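Local coordinates for hypothetical protein (Staphylococcus aureus subsp. aureus, PDB 1QYI) that is of unknown function but belongs to the haloacid dehalogenase (HAD) superfamily and may be a phosphatase-like hydrolase of that group, at residues Ile213-Asp218 against Ile363-Glu368; Val247-Leu252 against Pro256-Asp261; Ala326-Ala331 against Ala336-Thr341. All coordinates share one frame; numbering follows the deposited sequence.

Interaction 1. Residues Ile213-Asp218 against Ile363-Glu368; sequences ILRPVD and INHLGE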
ATOM      1  N   ILE A 213       2.377 -11.617   8.515  1.00 31.45           N
ATOM      2  CA  ILE A 213       3.129 -12.645   7.827  1.00 33.67           C
ATOM      3  C   ILE A 213       2.188 -13.593   7.088  1.00 35.07           C
ATOM      4  O   ILE A 213       1.080 -13.871   7.554  1.00 36.22           O
ATOM      5  CB  ILE A 213       3.975 -13.476   8.818  1.00 33.92           C
ATOM      6  CG1 ILE A 213       4.432 -12.618  10.007  1.00 33.10           C
ATOM      7  CG2 ILE A 213       5.145 -14.101   8.079  1.00 33.32           C
ATOM      8  CD1 ILE A 213       5.395 -11.492   9.669  1.00 36.68           C
ATOM      9  N   LEU A 214       2.630 -14.091   5.937  1.00 34.16           N
ATOM     10  CA  LEU A 214       1.811 -15.018   5.166  1.00 34.25           C
ATOM     11  C   LEU A 214       2.212 -16.446   5.526  1.00 35.72           C
ATOM     12  O   LEU A 214       1.362 -17.333   5.620  1.00 35.05           O
ATOM     13  CB  LEU A 214       1.977 -14.764   3.665  1.00 33.28           C
ATOM     14  CG  LEU A 214       1.306 -13.524   3.052  1.00 30.74           C
ATOM     15  CD1 LEU A 214       1.934 -13.259   1.698  1.00 31.42           C
ATOM     16  CD2 LEU A 214      -0.205 -13.716   2.914  1.00 27.12           C
ATOM     17  N   ARG A 215       3.507 -16.654   5.746  1.00 37.07           N
ATOM     18  CA  ARG A 215       4.030 -17.963   6.121  1.00 39.54           C
ATOM     19  C   ARG A 215       4.999 -17.847   7.306  1.00 40.88           C
ATOM     20  O   ARG A 215       5.853 -16.961   7.329  1.00 41.70           O
ATOM     21  CB  ARG A 215       4.749 -18.596   4.930  1.00 39.46           C
ATOM     22  CG  ARG A 215       3.820 -19.150   3.876  1.00 41.12           C
ATOM     23  CD  ARG A 215       4.016 -20.645   3.730  1.00 41.76           C
ATOM     24  NE  ARG A 215       3.222 -21.421   4.672  1.00 41.11           N
ATOM     25  CZ  ARG A 215       3.525 -22.660   5.035  1.00 40.93           C
ATOM     26  NH1 ARG A 215       4.604 -23.247   4.541  1.00 41.65           N
ATOM     27  NH2 ARG A 215       2.745 -23.318   5.879  1.00 42.31           N
ATOM     28  N   PRO A 216       4.884 -18.751   8.301  1.00 41.20           N
ATOM     29  CA  PRO A 216       5.760 -18.730   9.480  1.00 42.03           C
ATOM     30  C   PRO A 216       7.197 -18.513   9.058  1.00 42.27           C
ATOM     31  O   PRO A 216       7.736 -19.298   8.293  1.00 43.58           O
ATOM     32  CB  PRO A 216       5.557 -20.112  10.091  1.00 43.03           C
ATOM     33  CG  PRO A 216       4.143 -20.422   9.742  1.00 43.11           C
ATOM     34  CD  PRO A 216       4.020 -19.945   8.314  1.00 42.10           C
ATOM     35  N   VAL A 217       7.812 -17.451   9.561  1.00 42.98           N
ATOM     36  CA  VAL A 217       9.188 -17.111   9.214  1.00 43.82           C
ATOM     37  C   VAL A 217      10.189 -18.239   9.459  1.00 44.46           C
ATOM     38  O   VAL A 217      11.050 -18.515   8.615  1.00 43.84           O
ATOM     39  CB  VAL A 217       9.627 -15.862   9.986  1.00 44.69           C
ATOM     40  CG1 VAL A 217      11.026 -15.446   9.573  1.00 44.86           C
ATOM     41  CG2 VAL A 217       8.636 -14.744   9.725  1.00 45.47           C
ATOM     42  N   ASP A 218      10.076 -18.891  10.612  1.00 44.57           N
ATOM     43  CA  ASP A 218      10.973 -19.988  10.953  1.00 43.71           C
ATOM     44  C   ASP A 218      10.934 -21.087   9.883  1.00 43.30           C
ATOM     45  O   ASP A 218      11.925 -21.790   9.673  1.00 43.76           O
ATOM     46  CB  ASP A 218      10.594 -20.552  12.323  1.00 43.84           C
ATOM     47  CG  ASP A 218       9.245 -21.235  12.316  1.00 44.33           C
ATOM     48  OD1 ASP A 218       8.346 -20.779  11.577  1.00 45.73           O
ATOM     49  OD2 ASP A 218       9.082 -22.224  13.060  1.00 44.64           O
ATOM     50  N   ILE A 363       1.405 -22.485  -7.361  1.00 28.60           N
ATOM     51  CA  ILE A 363       1.551 -23.097  -6.046  1.00 27.17           C
ATOM     52  C   ILE A 363       0.581 -22.455  -5.048  1.00 26.01           C
ATOM     53  O   ILE A 363       0.173 -21.315  -5.240  1.00 27.27           O
ATOM     54  CB  ILE A 363       3.048 -22.974  -5.592  1.00 28.32           C
ATOM     55  CG1 ILE A 363       3.591 -24.355  -5.279  1.00 27.51           C
ATOM     56  CG2 ILE A 363       3.208 -22.060  -4.395  1.00 28.95           C
ATOM     57  CD1 ILE A 363       3.465 -25.309  -6.435  1.00 29.31           C
ATOM     58  N   ASN A 364       0.188 -23.183  -4.001  1.00 25.52           N
ATOM     59  CA  ASN A 364      -0.736 -22.622  -3.011  1.00 24.95           C
ATOM     60  C   ASN A 364      -0.067 -21.547  -2.174  1.00 25.64           C
ATOM     61  O   ASN A 364      -0.669 -20.520  -1.874  1.00 25.46           O
ATOM     62  CB  ASN A 364      -1.290 -23.702  -2.081  1.00 24.74           C
ATOM     63  CG  ASN A 364      -2.309 -24.594  -2.758  1.00 26.22           C
ATOM     64  OD1 ASN A 364      -3.344 -24.133  -3.238  1.00 25.27           O
ATOM     65  ND2 ASN A 364      -2.020 -25.887  -2.792  1.00 28.26           N
ATOM     66  N   HIS A 365       1.176 -21.795  -1.783  1.00 26.95           N
ATOM     67  CA  HIS A 365       1.934 -20.837  -0.982  1.00 28.82           C
ATOM     68  C   HIS A 365       3.441 -21.083  -1.086  1.00 29.35           C
ATOM     69  O   HIS A 365       3.883 -22.107  -1.607  1.00 30.02           O
ATOM     70  CB  HIS A 365       1.465 -20.896   0.480  1.00 27.50           C
ATOM     71  CG  HIS A 365       1.481 -22.275   1.064  1.00 27.72           C
ATOM     72  ND1 HIS A 365       2.643 -22.942   1.366  1.00 26.98           N
ATOM     73  CD2 HIS A 365       0.463 -23.112   1.393  1.00 26.89           C
ATOM     74  CE1 HIS A 365       2.349 -24.137   1.863  1.00 27.60           C
ATOM     75  NE2 HIS A 365       1.035 -24.258   1.887  1.00 28.17           N
ATOM     76  N   LEU A 366       4.221 -20.132  -0.592  1.00 29.53           N
ATOM     77  CA  LEU A 366       5.675 -20.226  -0.640  1.00 31.62           C
ATOM     78  C   LEU A 366       6.239 -21.585  -0.230  1.00 32.36           C
ATOM     79  O   LEU A 366       7.304 -21.981  -0.694  1.00 33.00           O
ATOM     80  CB  LEU A 366       6.302 -19.144   0.241  1.00 31.91           C
ATOM     81  CG  LEU A 366       7.816 -18.971   0.091  1.00 34.11           C
ATOM     82  CD1 LEU A 366       8.130 -18.529  -1.328  1.00 32.46           C
ATOM     83  CD2 LEU A 366       8.335 -17.951   1.101  1.00 32.17           C
ATOM     84  N   GLY A 367       5.532 -22.296   0.641  1.00 33.83           N
ATOM     85  CA  GLY A 367       6.015 -23.589   1.097  1.00 34.22           C
ATOM     86  C   GLY A 367       6.067 -24.654   0.017  1.00 35.71           C
ATOM     87  O   GLY A 367       7.047 -25.401  -0.101  1.00 36.81           O
ATOM     88  N   GLU A 368       5.005 -24.715  -0.776  1.00 34.25           N
ATOM     89  CA  GLU A 368       4.884 -25.681  -1.854  1.00 34.39           C
ATOM     90  C   GLU A 368       5.846 -25.405  -3.001  1.00 33.72           C
ATOM     91  O   GLU A 368       5.718 -25.983  -4.082  1.00 34.27           O
ATOM     92  CB  GLU A 368       3.442 -25.694  -2.375  1.00 34.59           C
ATOM     93  CG  GLU A 368       2.471 -26.439  -1.469  1.00 37.14           C
ATOM     94  CD  GLU A 368       1.035 -26.396  -1.969  1.00 39.59           C
ATOM     95  OE1 GLU A 368       0.837 -26.312  -3.205  1.00 41.81           O
ATOM     96  OE2 GLU A 368       0.104 -26.470  -1.129  1.00 38.35           O
TER

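Interaction 2. Residues Val247-Leu252 against Pro256-Asp261; sequences VPFENL and PYFEAD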
ATOM      1  N   VAL A 247      13.290  -2.681   6.338  1.00 19.60           N
ATOM      2  CA  VAL A 247      12.899  -2.732   7.739  1.00 19.59           C
ATOM      3  C   VAL A 247      12.113  -3.981   8.112  1.00 21.45           C
ATOM      4  O   VAL A 247      12.472  -4.683   9.058  1.00 21.06           O
ATOM      5  CB  VAL A 247      12.083  -1.484   8.127  1.00 20.01           C
ATOM      6  CG1 VAL A 247      11.701  -1.530   9.595  1.00 14.71           C
ATOM      7  CG2 VAL A 247      12.895  -0.232   7.833  1.00 19.72           C
ATOM      8  N   PRO A 248      11.035  -4.283   7.375  1.00 23.33           N
ATOM      9  CA  PRO A 248      10.245  -5.477   7.695  1.00 24.40           C
ATOM     10  C   PRO A 248      11.090  -6.753   7.637  1.00 25.89           C
ATOM     11  O   PRO A 248      11.145  -7.515   8.601  1.00 25.48           O
ATOM     12  CB  PRO A 248       9.144  -5.464   6.635  1.00 23.28           C
ATOM     13  CG  PRO A 248       9.013  -4.001   6.292  1.00 23.02           C
ATOM     14  CD  PRO A 248      10.439  -3.539   6.253  1.00 23.17           C
ATOM     15  N   PHE A 249      11.752  -6.975   6.505  1.00 26.88           N
ATOM     16  CA  PHE A 249      12.588  -8.160   6.334  1.00 28.80           C
ATOM     17  C   PHE A 249      13.692  -8.228   7.378  1.00 29.75           C
ATOM     18  O   PHE A 249      14.055  -9.306   7.855  1.00 30.43           O
ATOM     19  CB  PHE A 249      13.195  -8.199   4.923  1.00 27.51           C
ATOM     20  CG  PHE A 249      12.315  -8.880   3.902  1.00 29.03           C
ATOM     21  CD1 PHE A 249      11.000  -8.472   3.708  1.00 28.25           C
ATOM     22  CD2 PHE A 249      12.805  -9.927   3.130  1.00 29.58           C
ATOM     23  CE1 PHE A 249      10.187  -9.096   2.761  1.00 26.24           C
ATOM     24  CE2 PHE A 249      11.996 -10.556   2.179  1.00 27.56           C
ATOM     25  CZ  PHE A 249      10.684 -10.134   1.999  1.00 27.67           C
ATOM     26  N   GLU A 250      14.218  -7.065   7.727  1.00 30.79           N
ATOM     27  CA  GLU A 250      15.272  -6.942   8.721  1.00 31.04           C
ATOM     28  C   GLU A 250      14.753  -7.432  10.074  1.00 30.78           C
ATOM     29  O   GLU A 250      15.301  -8.368  10.650  1.00 30.66           O
ATOM     30  CB  GLU A 250      15.701  -5.472   8.775  1.00 33.33           C
ATOM     31  CG  GLU A 250      16.295  -5.006  10.077  1.00 35.48           C
ATOM     32  CD  GLU A 250      17.409  -5.887  10.555  1.00 35.08           C
ATOM     33  OE1 GLU A 250      18.328  -6.161   9.758  1.00 35.67           O
ATOM     34  OE2 GLU A 250      17.363  -6.300  11.733  1.00 36.99           O
ATOM     35  N   ASN A 251      13.684  -6.804  10.556  1.00 31.66           N
ATOM     36  CA  ASN A 251      13.059  -7.157  11.830  1.00 32.12           C
ATOM     37  C   ASN A 251      12.666  -8.637  11.892  1.00 32.42           C
ATOM     38  O   ASN A 251      12.740  -9.258  12.951  1.00 32.39           O
ATOM     39  CB  ASN A 251      11.833  -6.251  12.054  1.00 33.44           C
ATOM     40  CG  ASN A 251      10.898  -6.749  13.160  1.00 34.74           C
ATOM     41  OD1 ASN A 251       9.788  -7.210  12.888  1.00 35.00           O
ATOM     42  ND2 ASN A 251      11.340  -6.642  14.406  1.00 35.36           N
ATOM     43  N   LEU A 252      12.277  -9.202  10.752  1.00 32.06           N
ATOM     44  CA  LEU A 252      11.854 -10.599  10.693  1.00 31.68           C
ATOM     45  C   LEU A 252      12.982 -11.617  10.605  1.00 31.76           C
ATOM     46  O   LEU A 252      12.786 -12.791  10.926  1.00 31.60           O
ATOM     47  CB  LEU A 252      10.906 -10.801   9.515  1.00 31.60           C
ATOM     48  CG  LEU A 252       9.590 -10.025   9.600  1.00 31.66           C
ATOM     49  CD1 LEU A 252       8.910 -10.042   8.247  1.00 33.11           C
ATOM     50  CD2 LEU A 252       8.704 -10.641  10.672  1.00 32.31           C
ATOM     51  N   PRO A 256      19.050 -11.358   5.842  1.00 31.87           N
ATOM     52  CA  PRO A 256      20.320 -12.074   5.665  1.00 31.47           C
ATOM     53  C   PRO A 256      20.375 -13.050   4.478  1.00 31.64           C
ATOM     54  O   PRO A 256      21.462 -13.468   4.064  1.00 31.43           O
ATOM     55  CB  PRO A 256      20.504 -12.772   7.012  1.00 32.35           C
ATOM     56  CG  PRO A 256      19.930 -11.765   7.970  1.00 30.58           C
ATOM     57  CD  PRO A 256      18.652 -11.342   7.265  1.00 31.55           C
ATOM     58  N   TYR A 257      19.210 -13.402   3.932  1.00 32.06           N
ATOM     59  CA  TYR A 257      19.119 -14.329   2.794  1.00 29.93           C
ATOM     60  C   TYR A 257      19.024 -13.600   1.461  1.00 29.64           C
ATOM     61  O   TYR A 257      18.855 -14.230   0.418  1.00 27.83           O
ATOM     62  CB  TYR A 257      17.890 -15.224   2.932  1.00 28.82           C
ATOM     63  CG  TYR A 257      17.891 -16.058   4.182  1.00 28.33           C
ATOM     64  CD1 TYR A 257      18.742 -17.161   4.310  1.00 26.87           C
ATOM     65  CD2 TYR A 257      17.054 -15.741   5.247  1.00 27.17           C
ATOM     66  CE1 TYR A 257      18.758 -17.924   5.472  1.00 26.76           C
ATOM     67  CE2 TYR A 257      17.058 -16.488   6.411  1.00 27.94           C
ATOM     68  CZ  TYR A 257      17.909 -17.577   6.524  1.00 27.04           C
ATOM     69  OH  TYR A 257      17.910 -18.298   7.694  1.00 26.18           O
ATOM     70  N   PHE A 258      19.137 -12.276   1.499  1.00 29.35           N
ATOM     71  CA  PHE A 258      19.049 -11.465   0.293  1.00 31.65           C
ATOM     72  C   PHE A 258      20.160 -10.425   0.268  1.00 33.76           C
ATOM     73  O   PHE A 258      20.249  -9.601   1.173  1.00 36.04           O
ATOM     74  CB  PHE A 258      17.703 -10.739   0.251  1.00 29.22           C
ATOM     75  CG  PHE A 258      16.520 -11.650   0.280  1.00 29.59           C
ATOM     76  CD1 PHE A 258      15.974 -12.135  -0.900  1.00 28.09           C
ATOM     77  CD2 PHE A 258      15.952 -12.036   1.489  1.00 28.26           C
ATOM     78  CE1 PHE A 258      14.882 -12.985  -0.876  1.00 28.00           C
ATOM     79  CE2 PHE A 258      14.858 -12.889   1.520  1.00 27.64           C
ATOM     80  CZ  PHE A 258      14.322 -13.365   0.335  1.00 27.69           C
ATOM     81  N   GLU A 259      21.003 -10.458  -0.759  1.00 36.45           N
ATOM     82  CA  GLU A 259      22.083  -9.481  -0.889  1.00 38.18           C
ATOM     83  C   GLU A 259      21.469  -8.124  -1.195  1.00 37.99           C
ATOM     84  O   GLU A 259      20.596  -8.018  -2.049  1.00 37.68           O
ATOM     85  CB  GLU A 259      23.021  -9.861  -2.030  1.00 41.31           C
ATOM     86  CG  GLU A 259      24.444 -10.080  -1.595  1.00 47.53           C
ATOM     87  CD  GLU A 259      24.564 -11.212  -0.609  1.00 50.53           C
ATOM     88  OE1 GLU A 259      24.022 -11.078   0.511  1.00 50.92           O
ATOM     89  OE2 GLU A 259      25.189 -12.239  -0.962  1.00 52.62           O
ATOM     90  N   ALA A 260      21.942  -7.085  -0.520  1.00 37.42           N
ATOM     91  CA  ALA A 260      21.408  -5.750  -0.738  1.00 38.11           C
ATOM     92  C   ALA A 260      21.469  -5.272  -2.193  1.00 37.97           C
ATOM     93  O   ALA A 260      20.659  -4.440  -2.608  1.00 38.26           O
ATOM     94  CB  ALA A 260      22.121  -4.745   0.172  1.00 38.03           C
ATOM     95  N   ASP A 261      22.415  -5.788  -2.973  1.00 37.52           N
ATOM     96  CA  ASP A 261      22.532  -5.361  -4.367  1.00 37.80           C
ATOM     97  C   ASP A 261      21.524  -6.035  -5.287  1.00 36.87           C
ATOM     98  O   ASP A 261      21.398  -5.683  -6.462  1.00 36.78           O
ATOM     99  CB  ASP A 261      23.951  -5.612  -4.886  1.00 40.13           C
ATOM    100  CG  ASP A 261      24.612  -4.343  -5.391  1.00 44.01           C
ATOM    101  OD1 ASP A 261      25.846  -4.346  -5.588  1.00 46.50           O
ATOM    102  OD2 ASP A 261      23.892  -3.338  -5.591  1.00 45.28           O
TER

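Interaction 3. Residues Ala326-Ala331 against Ala336-Thr341; sequences ADLLSA and ATFIGT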
ATOM      1  N   ALA A 326       1.003  -8.962 -13.120  1.00 25.94           N
ATOM      2  CA  ALA A 326       2.014  -8.047 -13.640  1.00 25.62           C
ATOM      3  C   ALA A 326       3.413  -8.667 -13.560  1.00 26.25           C
ATOM      4  O   ALA A 326       4.293  -8.307 -14.335  1.00 28.84           O
ATOM      5  CB  ALA A 326       1.982  -6.727 -12.877  1.00 22.73           C
ATOM      6  N   ASP A 327       3.619  -9.594 -12.626  1.00 25.22           N
ATOM      7  CA  ASP A 327       4.915 -10.252 -12.487  1.00 25.10           C
ATOM      8  C   ASP A 327       5.035 -11.397 -13.479  1.00 25.27           C
ATOM      9  O   ASP A 327       6.135 -11.763 -13.910  1.00 25.85           O
ATOM     10  CB  ASP A 327       5.110 -10.781 -11.064  1.00 24.89           C
ATOM     11  CG  ASP A 327       5.431  -9.678 -10.082  1.00 26.75           C
ATOM     12  OD1 ASP A 327       6.222  -8.793 -10.448  1.00 31.05           O
ATOM     13  OD2 ASP A 327       4.914  -9.685  -8.947  1.00 28.60           O
ATOM     14  N   LEU A 328       3.892 -11.968 -13.834  1.00 24.09           N
ATOM     15  CA  LEU A 328       3.847 -13.069 -14.783  1.00 22.86           C
ATOM     16  C   LEU A 328       4.297 -12.580 -16.166  1.00 21.84           C
ATOM     17  O   LEU A 328       5.113 -13.226 -16.822  1.00 19.90           O
ATOM     18  CB  LEU A 328       2.425 -13.646 -14.829  1.00 22.49           C
ATOM     19  CG  LEU A 328       2.148 -14.751 -15.848  1.00 22.99           C
ATOM     20  CD1 LEU A 328       1.115 -15.728 -15.306  1.00 21.71           C
ATOM     21  CD2 LEU A 328       1.670 -14.101 -17.137  1.00 21.02           C
ATOM     22  N   LEU A 329       3.769 -11.434 -16.592  1.00 21.29           N
ATOM     23  CA  LEU A 329       4.120 -10.841 -17.878  1.00 20.47           C
ATOM     24  C   LEU A 329       5.586 -10.396 -17.889  1.00 21.47           C
ATOM     25  O   LEU A 329       6.250 -10.460 -18.925  1.00 23.05           O
ATOM     26  CB  LEU A 329       3.186  -9.660 -18.175  1.00 19.71           C
ATOM     27  CG  LEU A 329       1.881  -9.864 -18.977  1.00 17.20           C
ATOM     28  CD1 LEU A 329       1.221 -11.196 -18.674  1.00 17.43           C
ATOM     29  CD2 LEU A 329       0.939  -8.712 -18.658  1.00 17.95           C
ATOM     30  N   SER A 330       6.097  -9.952 -16.739  1.00 22.12           N
ATOM     31  CA  SER A 330       7.500  -9.537 -16.640  1.00 20.93           C
ATOM     32  C   SER A 330       8.411 -10.747 -16.830  1.00 20.87           C
ATOM     33  O   SER A 330       9.528 -10.614 -17.320  1.00 22.62           O
ATOM     34  CB  SER A 330       7.799  -8.908 -15.272  1.00 19.92           C
ATOM     35  OG  SER A 330       7.210  -7.626 -15.127  1.00 21.62           O
ATOM     36  N   ALA A 331       7.950 -11.925 -16.422  1.00 22.47           N
ATOM     37  CA  ALA A 331       8.758 -13.132 -16.577  1.00 22.48           C
ATOM     38  C   ALA A 331       8.662 -13.624 -18.021  1.00 22.41           C
ATOM     39  O   ALA A 331       9.670 -13.957 -18.637  1.00 23.26           O
ATOM     40  CB  ALA A 331       8.290 -14.217 -15.605  1.00 23.11           C
ATOM     41  N   ALA A 336      11.985 -15.627 -18.330  1.00 25.71           N
ATOM     42  CA  ALA A 336      12.200 -16.412 -17.119  1.00 25.46           C
ATOM     43  C   ALA A 336      11.015 -17.310 -16.794  1.00 25.29           C
ATOM     44  O   ALA A 336       9.887 -17.059 -17.225  1.00 23.16           O
ATOM     45  CB  ALA A 336      12.483 -15.490 -15.948  1.00 25.71           C
ATOM     46  N   THR A 337      11.276 -18.369 -16.033  1.00 25.48           N
ATOM     47  CA  THR A 337      10.210 -19.278 -15.641  1.00 25.09           C
ATOM     48  C   THR A 337       9.377 -18.600 -14.564  1.00 25.40           C
ATOM     49  O   THR A 337       9.917 -18.015 -13.621  1.00 24.98           O
ATOM     50  CB  THR A 337      10.765 -20.609 -15.091  1.00 25.18           C
ATOM     51  OG1 THR A 337      11.281 -21.395 -16.175  1.00 27.09           O
ATOM     52  CG2 THR A 337       9.670 -21.397 -14.380  1.00 21.52           C
ATOM     53  N   PHE A 338       8.057 -18.666 -14.710  1.00 25.19           N
ATOM     54  CA  PHE A 338       7.170 -18.041 -13.737  1.00 24.60           C
ATOM     55  C   PHE A 338       6.413 -19.053 -12.880  1.00 24.16           C
ATOM     56  O   PHE A 338       5.871 -20.030 -13.384  1.00 23.40           O
ATOM     57  CB  PHE A 338       6.157 -17.124 -14.436  1.00 23.84           C
ATOM     58  CG  PHE A 338       5.189 -16.464 -13.485  1.00 25.02           C
ATOM     59  CD1 PHE A 338       5.611 -15.423 -12.643  1.00 24.07           C
ATOM     60  CD2 PHE A 338       3.875 -16.932 -13.380  1.00 23.53           C
ATOM     61  CE1 PHE A 338       4.744 -14.861 -11.710  1.00 23.31           C
ATOM     62  CE2 PHE A 338       2.995 -16.382 -12.451  1.00 24.37           C
ATOM     63  CZ  PHE A 338       3.426 -15.340 -11.606  1.00 24.01           C
ATOM     64  N   ILE A 339       6.396 -18.810 -11.576  1.00 23.50           N
ATOM     65  CA  ILE A 339       5.685 -19.667 -10.660  1.00 23.35           C
ATOM     66  C   ILE A 339       4.811 -18.791  -9.770  1.00 22.49           C
ATOM     67  O   ILE A 339       5.312 -18.024  -8.948  1.00 22.97           O
ATOM     68  CB  ILE A 339       6.644 -20.566  -9.832  1.00 23.23           C
ATOM     69  CG1 ILE A 339       5.926 -21.014  -8.541  1.00 25.84           C
ATOM     70  CG2 ILE A 339       7.950 -19.857  -9.574  1.00 24.33           C
ATOM     71  CD1 ILE A 339       6.671 -22.051  -7.747  1.00 24.80           C
ATOM     72  N   GLY A 340       3.497 -18.896  -9.973  1.00 24.19           N
ATOM     73  CA  GLY A 340       2.542 -18.096  -9.221  1.00 26.00           C
ATOM     74  C   GLY A 340       2.090 -18.664  -7.889  1.00 27.14           C
ATOM     75  O   GLY A 340       1.918 -19.878  -7.740  1.00 26.59           O
ATOM     76  N   THR A 341       1.895 -17.778  -6.916  1.00 27.47           N
ATOM     77  CA  THR A 341       1.448 -18.184  -5.585  1.00 28.05           C
ATOM     78  C   THR A 341       0.002 -17.787  -5.380  1.00 27.17           C
ATOM     79  O   THR A 341      -0.455 -16.808  -5.955  1.00 27.21           O
ATOM     80  CB  THR A 341       2.277 -17.530  -4.487  1.00 28.55           C
ATOM     81  OG1 THR A 341       3.648 -17.471  -4.892  1.00 31.43           O
ATOM     82  CG2 THR A 341       2.185 -18.354  -3.215  1.00 31.10           C
TER

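Interaction 1. Residues Ile213-Asp218 against Ile363-Glu368
Arg215 reaches over the imidazole of His365 and joins two loops at the margin of the Rossmann-like HAD core: one leads into helix 217-229, the other leaves the sheet's edge strand 361-363. The contact is small and almost wholly the work of this one arginine. Its CG lies beside the backbone N, anti to the carbonyl carbon, and two further bends at chi2 and chi3 turn the chain so that first CD and then the guanidinium pass along the ring. CD sits 3.6 Å from His365 ND1, while NH1 comes equally near to His365 CE1. The two faces overlap, tilted by 34°: CE1 lies over the guanidinium's centre, whereas NE stands near the ring's rim. NH1 also lies 3.7 Å from Gly367 CA, oblique to the guanidinium plane, where the lack of a side chain leaves room for it, and it has a long, weak ion pair with Glu219.

A weak bond within its own loop may limit the rotation of the imidazole. With chi1 at 53°, its CG is set between the backbone N and the carbonyl carbon, and ND1 accepts this bond from Gly367 N, which lies in the ring plane. Leu366 CB lies 4.4 Å from Arg215 CG, and its side chain packs on Val220, Leu223 and Phe12. Farther round the same loop, Asn364 ND2 donates a hydrogen bond to the syn lone pair of Glu368 OE2 at 2.8 Å, nearly in its own amide plane.

Interaction 2. Residues Val247-Leu252 against Pro256-Asp261
Helix 242-252 is kinked at Pro248, whose N has no bond to the preceding turn, and resumes with Asn251 N bonded to Val247 O at 2.9 Å; after a three-residue connection the chain passes through a 3-10 turn to an extended Phe258. The two phenyl rings meet in an offset edge-to-face pair. Phe249 supplies the edge, with CD2 and CE2 directed toward the face of Phe258 but offset to its CD2, CE2 and CZ atoms. The nearest approach, Phe249 CE2 to Phe258 CE2, is 3.8 Å; the centroids stand 5.6 Å apart and the planes are inclined at 69°.

This pair lies on the beta-alpha-beta crossover that runs from strand 233-237 through helix 242-252 to the outermost strand 263-264 of the parallel HAD sheet, and it ties the helix to the segment returning toward that strand. In Phe258, CG is anti to the carbonyl carbon (chi1 -59°), which swings the ring inward against Leu234 and Ile236 of the sheet and Leu224 of helix 217-229. Phe249 has a second aromatic partner, meeting Phe12 edge to face, and its backbone is hydrogen-bonded to Leu255 within the connection.

Interaction 3. Residues Ala326-Ala331 against Ala336-Thr341
Phe338 lays one face of its ring over the backbone of Leu328, whose CA stands 3.6 Å from the ring centroid and only 12° off the normal, a well-centred CH-pi contact. The leucine side chain then continues across the ring's CD2-CE2 side, the two side chains running at about a right angle: Leu328 CB lies near CE2 and CZ, and CD1 closes on Phe338 CE2 at 3.5 Å. With CG anti to the backbone N (chi1 179°), the Phe338 ring projects from the strand toward the helix, and Leu328, likewise with CG opposite its N, trails its branch along the aromatic rim.

Toward the CE1 rim, on the same side of the ring as Leu328, Asp327 CB comes within 4.1 Å of Phe338 CE1, but its carboxylate leads elsewhere: OD1 forms a salt bridge with Lys284, while OD2 has a weak hydrogen bond with Ser324 OG and a close like-charge approach to Asp7. Ala331 CB packs 3.8 Å from Phe338 CB, beside the start of the ring. There the helix and strand converge, and Ala336 N donates to Ala331 O over 2.9 Å, bent at 143°, bridging the tight connection between them.

The axes of 326-331 and 337-341 run nearly antiparallel, as the second half of the beta-alpha-beta unit that starts with strand 318-322. The placing of Asp327 near Lys284 and Asp7, at the carboxyl ends of the parallel strands, is consistent with the active-site layout typical of the HAD fold.

All three contacts belong to the HAD core, but at different depths. Interactions 2 and 3 are buried and apolar, each fastening a helix to the chain that follows it: interaction 2 pairs two rings, with Phe258 against strand 233-237, while interaction 3 sets a ring against helix backbone and adds a main-chain bond. Interaction 1, partly buried, relies instead on arginine and imidazole. Helix 217-229 is packed against by its Arg215 and Leu366 and by Tyr257 and Phe258 of interaction 2. Interaction 1 touches both others: Val217 and Ile213 pack on Leu252, and Ile363 N probably bonds Gly340 O, with Thr341 CG2 packing on the backbone of His365. Interactions 2 and 3 stay separate.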